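Local coordinates for protein dTDP-glucose 4,6-dehydratase (Klebsiella pneumoniae, PDB 5U4Q) that binds NAD and probably catalyses the dehydration of dTDP-glucose to its 4-keto-6-deoxy form, at residues D209-T221 and G264-T276. Sequence-based numbering, arbitrary orientation.
Sequences DVYNYGKMKRDFT and GNSSPVELMDYIT
The carbonyls of Gly214 and Met216 point at the first turn of helix 271-276 and accept two of its backbone N-H groups. Met272 N donates to Gly214 O (3.0 Å), in the carbonyl plane on a lone pair. Leu271 N donates to Met216 O, also at 3.0 Å, in a nearly linear C=O...N approach (165°). Neither N-H has a preceding helical turn to bond to. Met272, bent at chi2 and chi3, lays CE on Gly214 CA and Val210 CG1 (each 4.0 Å); Gly214, with positive phi, has no side chain in the way. Lys217 crosses Glu270 at a slant. A bend at its last torsion (chi4 -63°) lets Lys217 NZ donate to Pro268 O (2.7 Å). Lys217 NZ also forms a salt bridge with Glu270 OE2 (3.2 Å), on the anti side and tilted out of the carboxylate plane.

Towards Thr221 and Gly264, Asp219 OD1 accepts from Asn265 N (2.8 Å) on its syn side. Asn265 ND2 donates to Phe220 O. Phe220 CD2 sits over one face of the Tyr274 ring, with the planes at 34°.

Arg218 NH1 bonds Thr183 OG1, and its side chain lies about 7 Å from the bound NAD. Strand 220-222 joins strand 176-185 of the family's Rossmann-type parallel sheet. The contact ties it to helix 271-282 and the small pair 208-211/288-291, with helices 194-203 and 320-334 packed alongside.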
loop_
_atom_site.group_PDB
_atom_site.type_symbol
_atom_site.label_atom_id
_atom_site.label_comp_id
_atom_site.label_asym_id
_atom_site.label_seq_id
_atom_site.Cartn_x
_atom_site.Cartn_y
_atom_site.Cartn_z
ATOM N N ASP A 209 20.755 -18.407 15.108
ATOM C CA ASP A 209 21.689 -17.488 14.467
ATOM C C ASP A 209 21.843 -16.284 15.388
ATOM O O ASP A 209 20.846 -15.724 15.864
ATOM C CB ASP A 209 21.204 -17.050 13.077
ATOM C CG ASP A 209 21.462 -18.095 11.996
ATOM O OD1 ASP A 209 21.903 -19.225 12.304
ATOM O OD2 ASP A 209 21.225 -17.771 10.810
ATOM N N VAL A 210 23.095 -15.910 15.648
ATOM C CA VAL A 210 23.420 -14.799 16.524
ATOM C C VAL A 210 24.257 -13.778 15.763
ATOM O O VAL A 210 25.380 -14.074 15.359
ATOM C CB VAL A 210 24.199 -15.309 17.769
ATOM C CG1 VAL A 210 24.580 -14.151 18.698
ATOM C CG2 VAL A 210 23.389 -16.373 18.506
ATOM N N TYR A 211 23.707 -12.578 15.576
ATOM C CA TYR A 211 24.380 -11.476 14.873
ATOM C C TYR A 211 25.056 -10.491 15.818
ATOM O O TYR A 211 24.610 -10.300 16.948
ATOM C CB TYR A 211 23.360 -10.689 14.037
ATOM C CG TYR A 211 22.769 -11.472 12.901
ATOM C CD1 TYR A 211 21.640 -12.271 13.088
ATOM C CD2 TYR A 211 23.341 -11.423 11.631
ATOM C CE1 TYR A 211 21.099 -13.003 12.038
ATOM C CE2 TYR A 211 22.811 -12.146 10.578
ATOM C CZ TYR A 211 21.688 -12.932 10.783
ATOM O OH TYR A 211 21.167 -13.648 9.735
ATOM N N ASN A 212 26.131 -9.860 15.335
ATOM C CA ASN A 212 26.848 -8.806 16.066
ATOM C C ASN A 212 27.165 -9.167 17.534
ATOM O O ASN A 212 26.929 -8.365 18.458
ATOM C CB ASN A 212 26.031 -7.496 15.977
ATOM C CG ASN A 212 26.755 -6.278 16.568
ATOM O OD1 ASN A 212 27.990 -6.206 16.605
ATOM N ND2 ASN A 212 25.971 -5.305 17.024
ATOM N N TYR A 213 27.702 -10.363 17.726
ATOM C CA TYR A 213 28.129 -10.843 19.050
ATOM C C TYR A 213 26.978 -10.836 20.076
ATOM O O TYR A 213 27.217 -10.683 21.276
ATOM C CB TYR A 213 29.327 -10.017 19.573
ATOM C CG TYR A 213 30.685 -10.334 18.959
ATOM C CD1 TYR A 213 31.026 -9.881 17.682
ATOM C CD2 TYR A 213 31.635 -11.078 19.664
ATOM C CE1 TYR A 213 32.269 -10.157 17.129
ATOM C CE2 TYR A 213 32.880 -11.357 19.118
ATOM C CZ TYR A 213 33.194 -10.895 17.847
ATOM O OH TYR A 213 34.424 -11.147 17.288
ATOM N N GLY A 214 25.746 -11.004 19.594
ATOM C CA GLY A 214 24.573 -11.009 20.484
ATOM C C GLY A 214 24.211 -9.639 21.030
ATOM O O GLY A 214 23.313 -9.522 21.873
ATOM N N LYS A 215 24.895 -8.593 20.558
ATOM C CA LYS A 215 24.654 -7.233 21.058
ATOM C C LYS A 215 23.629 -6.439 20.256
ATOM O O LYS A 215 23.467 -5.245 20.494
ATOM C CB LYS A 215 25.971 -6.439 21.175
ATOM C CG LYS A 215 26.773 -6.763 22.432
ATOM C CD LYS A 215 27.610 -5.567 22.875
ATOM C CE LYS A 215 28.060 -5.712 24.315
ATOM N NZ LYS A 215 28.894 -4.556 24.744
HETATM N N MSE A 216 22.926 -7.097 19.338
HETATM C CA MSE A 216 21.869 -6.427 18.570
HETATM C C MSE A 216 20.790 -6.031 19.537
HETATM O O MSE A 216 20.350 -6.856 20.329
HETATM C CB MSE A 216 21.292 -7.354 17.501
HETATM C CG MSE A 216 20.876 -6.561 16.279
HETATM SE SE MSE A 216 22.543 -6.000 15.383
HETATM C CE MSE A 216 22.352 -4.046 15.580
ATOM N N LYS A 217 20.384 -4.763 19.510
ATOM C CA LYS A 217 19.340 -4.278 20.420
ATOM C C LYS A 217 17.976 -4.455 19.776
ATOM O O LYS A 217 17.517 -3.590 19.033
ATOM C CB LYS A 217 19.558 -2.811 20.825
ATOM C CG LYS A 217 20.737 -2.593 21.768
ATOM C CD LYS A 217 20.780 -1.160 22.287
ATOM C CE LYS A 217 22.053 -0.867 23.077
ATOM N NZ LYS A 217 22.189 -1.681 24.318
ATOM N N ARG A 218 17.344 -5.591 20.043
ATOM C CA ARG A 218 16.012 -5.845 19.514
ATOM C C ARG A 218 14.983 -5.157 20.417
ATOM O O ARG A 218 15.157 -5.063 21.635
ATOM C CB ARG A 218 15.730 -7.346 19.413
ATOM C CG ARG A 218 16.468 -8.090 18.286
ATOM C CD ARG A 218 15.875 -7.821 16.902
ATOM N NE ARG A 218 14.465 -8.233 16.763
ATOM C CZ ARG A 218 14.032 -9.470 16.484
ATOM N NH1 ARG A 218 12.716 -9.714 16.388
ATOM N NH2 ARG A 218 14.886 -10.480 16.324
ATOM N N ASP A 219 13.916 -4.678 19.798
ATOM C CA ASP A 219 12.864 -3.997 20.495
ATOM C C ASP A 219 11.806 -5.076 20.779
ATOM O O ASP A 219 11.004 -5.409 19.911
ATOM C CB ASP A 219 12.334 -2.882 19.585
ATOM C CG ASP A 219 11.422 -1.940 20.280
ATOM O OD1 ASP A 219 10.520 -2.380 21.028
ATOM O OD2 ASP A 219 11.587 -0.718 20.073
ATOM N N PHE A 220 11.886 -5.678 21.970
ATOM C CA PHE A 220 10.964 -6.707 22.433
ATOM C C PHE A 220 10.116 -6.109 23.565
ATOM O O PHE A 220 10.660 -5.603 24.560
ATOM C CB PHE A 220 11.739 -7.917 23.026
ATOM C CG PHE A 220 12.171 -8.976 22.032
ATOM C CD1 PHE A 220 12.702 -8.659 20.798
ATOM C CD2 PHE A 220 12.158 -10.321 22.410
ATOM C CE1 PHE A 220 13.148 -9.663 19.935
ATOM C CE2 PHE A 220 12.597 -11.326 21.555
ATOM C CZ PHE A 220 13.109 -10.995 20.323
ATOM N N THR A 221 8.793 -6.204 23.439
ATOM C CA THR A 221 7.887 -5.733 24.468
ATOM C C THR A 221 7.019 -6.872 24.950
ATOM O O THR A 221 6.467 -7.611 24.140
ATOM C CB THR A 221 6.965 -4.599 23.980
ATOM O OG1 THR A 221 7.743 -3.554 23.440
ATOM C CG2 THR A 221 6.149 -4.041 25.119
ATOM N N GLY A 264 6.423 0.161 21.437
ATOM C CA GLY A 264 7.582 -0.699 21.688
ATOM C C GLY A 264 8.276 -0.408 23.008
ATOM O O GLY A 264 7.733 0.281 23.857
ATOM N N ASN A 265 9.497 -0.910 23.147
ATOM C CA ASN A 265 10.193 -0.880 24.450
ATOM C C ASN A 265 11.575 -0.267 24.296
ATOM O O ASN A 265 12.425 -0.796 23.567
ATOM C CB ASN A 265 10.284 -2.336 24.988
ATOM C CG ASN A 265 10.936 -2.451 26.363
ATOM O OD1 ASN A 265 11.297 -1.454 27.000
ATOM N ND2 ASN A 265 11.095 -3.693 26.826
ATOM N N SER A 266 11.805 0.824 25.026
ATOM C CA SER A 266 13.094 1.541 24.984
ATOM C C SER A 266 14.222 0.917 25.814
ATOM O O SER A 266 15.347 1.387 25.749
ATOM C CB SER A 266 12.881 2.998 25.402
ATOM O OG SER A 266 12.342 3.099 26.722
ATOM N N SER A 267 13.941 -0.137 26.590
ATOM C CA SER A 267 15.001 -0.810 27.381
ATOM C C SER A 267 16.212 -1.112 26.506
ATOM O O SER A 267 16.021 -1.503 25.364
ATOM C CB SER A 267 14.490 -2.114 28.004
ATOM O OG SER A 267 15.587 -2.939 28.421
ATOM N N PRO A 268 17.453 -0.958 27.042
ATOM C CA PRO A 268 18.687 -1.196 26.260
ATOM C C PRO A 268 19.173 -2.660 26.263
ATOM O O PRO A 268 20.314 -2.941 25.856
ATOM C CB PRO A 268 19.705 -0.297 26.962
ATOM C CG PRO A 268 19.297 -0.367 28.398
ATOM C CD PRO A 268 17.787 -0.575 28.427
ATOM N N VAL A 269 18.330 -3.570 26.741
ATOM C CA VAL A 269 18.646 -4.999 26.739
ATOM C C VAL A 269 18.895 -5.508 25.314
ATOM O O VAL A 269 18.160 -5.186 24.388
ATOM C CB VAL A 269 17.517 -5.848 27.375
ATOM C CG1 VAL A 269 17.486 -5.638 28.887
ATOM C CG2 VAL A 269 16.162 -5.570 26.705
ATOM N N GLU A 270 19.951 -6.303 25.171
ATOM C CA GLU A 270 20.391 -6.853 23.896
ATOM C C GLU A 270 19.947 -8.300 23.757
ATOM O O GLU A 270 19.619 -8.941 24.740
ATOM C CB GLU A 270 21.922 -6.776 23.845
ATOM C CG GLU A 270 22.410 -5.330 23.852
ATOM C CD GLU A 270 23.864 -5.139 24.266
ATOM O OE1 GLU A 270 24.493 -6.076 24.790
ATOM O OE2 GLU A 270 24.365 -4.010 24.095
ATOM N N LEU A 271 19.979 -8.809 22.535
ATOM C CA LEU A 271 19.540 -10.178 22.220
ATOM C C LEU A 271 20.110 -11.239 23.177
ATOM O O LEU A 271 19.382 -12.122 23.673
ATOM C CB LEU A 271 19.893 -10.480 20.753
ATOM C CG LEU A 271 19.627 -11.811 20.043
ATOM C CD1 LEU A 271 20.756 -12.807 20.235
ATOM C CD2 LEU A 271 18.286 -12.401 20.431
HETATM N N MSE A 272 21.400 -11.155 23.480
HETATM C CA MSE A 272 22.008 -12.142 24.361
HETATM C C MSE A 272 21.385 -12.137 25.739
HETATM O O MSE A 272 21.394 -13.142 26.390
HETATM C CB MSE A 272 23.538 -11.960 24.456
HETATM C CG MSE A 272 24.256 -13.121 25.164
HETATM SE SE MSE A 272 24.117 -14.876 24.296
HETATM C CE MSE A 272 25.103 -14.338 22.688
ATOM N N ASP A 273 20.825 -11.018 26.201
ATOM C CA ASP A 273 20.185 -11.000 27.541
ATOM C C ASP A 273 18.967 -11.942 27.563
ATOM O O ASP A 273 18.718 -12.623 28.570
ATOM C CB ASP A 273 19.736 -9.591 27.952
ATOM C CG ASP A 273 20.900 -8.616 28.154
ATOM O OD1 ASP A 273 22.035 -9.057 28.396
ATOM O OD2 ASP A 273 20.657 -7.395 28.098
ATOM N N TYR A 274 18.217 -11.981 26.460
ATOM C CA TYR A 274 17.058 -12.882 26.367
ATOM C C TYR A 274 17.490 -14.332 26.267
ATOM O O TYR A 274 16.902 -15.190 26.899
ATOM C CB TYR A 274 16.182 -12.546 25.155
ATOM C CG TYR A 274 15.506 -11.224 25.267
ATOM C CD1 TYR A 274 14.326 -11.092 25.984
ATOM C CD2 TYR A 274 16.030 -10.105 24.663
ATOM C CE1 TYR A 274 13.694 -9.862 26.103
ATOM C CE2 TYR A 274 15.410 -8.858 24.780
ATOM C CZ TYR A 274 14.235 -8.754 25.488
ATOM O OH TYR A 274 13.623 -7.527 25.613
ATOM N N ILE A 275 18.519 -14.608 25.460
ATOM C CA ILE A 275 19.002 -15.981 25.313
ATOM C C ILE A 275 19.531 -16.500 26.647
ATOM O O ILE A 275 19.196 -17.598 27.053
ATOM C CB ILE A 275 20.080 -16.078 24.219
ATOM C CG1 ILE A 275 19.473 -15.650 22.882
ATOM C CG2 ILE A 275 20.629 -17.504 24.129
ATOM C CD1 ILE A 275 20.454 -15.671 21.736
ATOM N N THR A 276 20.351 -15.701 27.327
ATOM C CA THR A 276 20.907 -16.136 28.604
ATOM C C THR A 276 19.806 -16.433 29.614
ATOM O O THR A 276 19.847 -17.454 30.332
ATOM C CB THR A 276 21.861 -15.074 29.175
ATOM O OG1 THR A 276 22.918 -14.843 28.230
ATOM C CG2 THR A 276 22.435 -15.523 30.502
HETATM O O HOH W 1 24.552 -2.850 21.159
HETATM O O HOH W 2 13.844 -5.290 24.041
HETATM O O HOH W 3 17.403 -6.625 22.471
HETATM O O HOH W 4 15.780 -2.036 22.438
#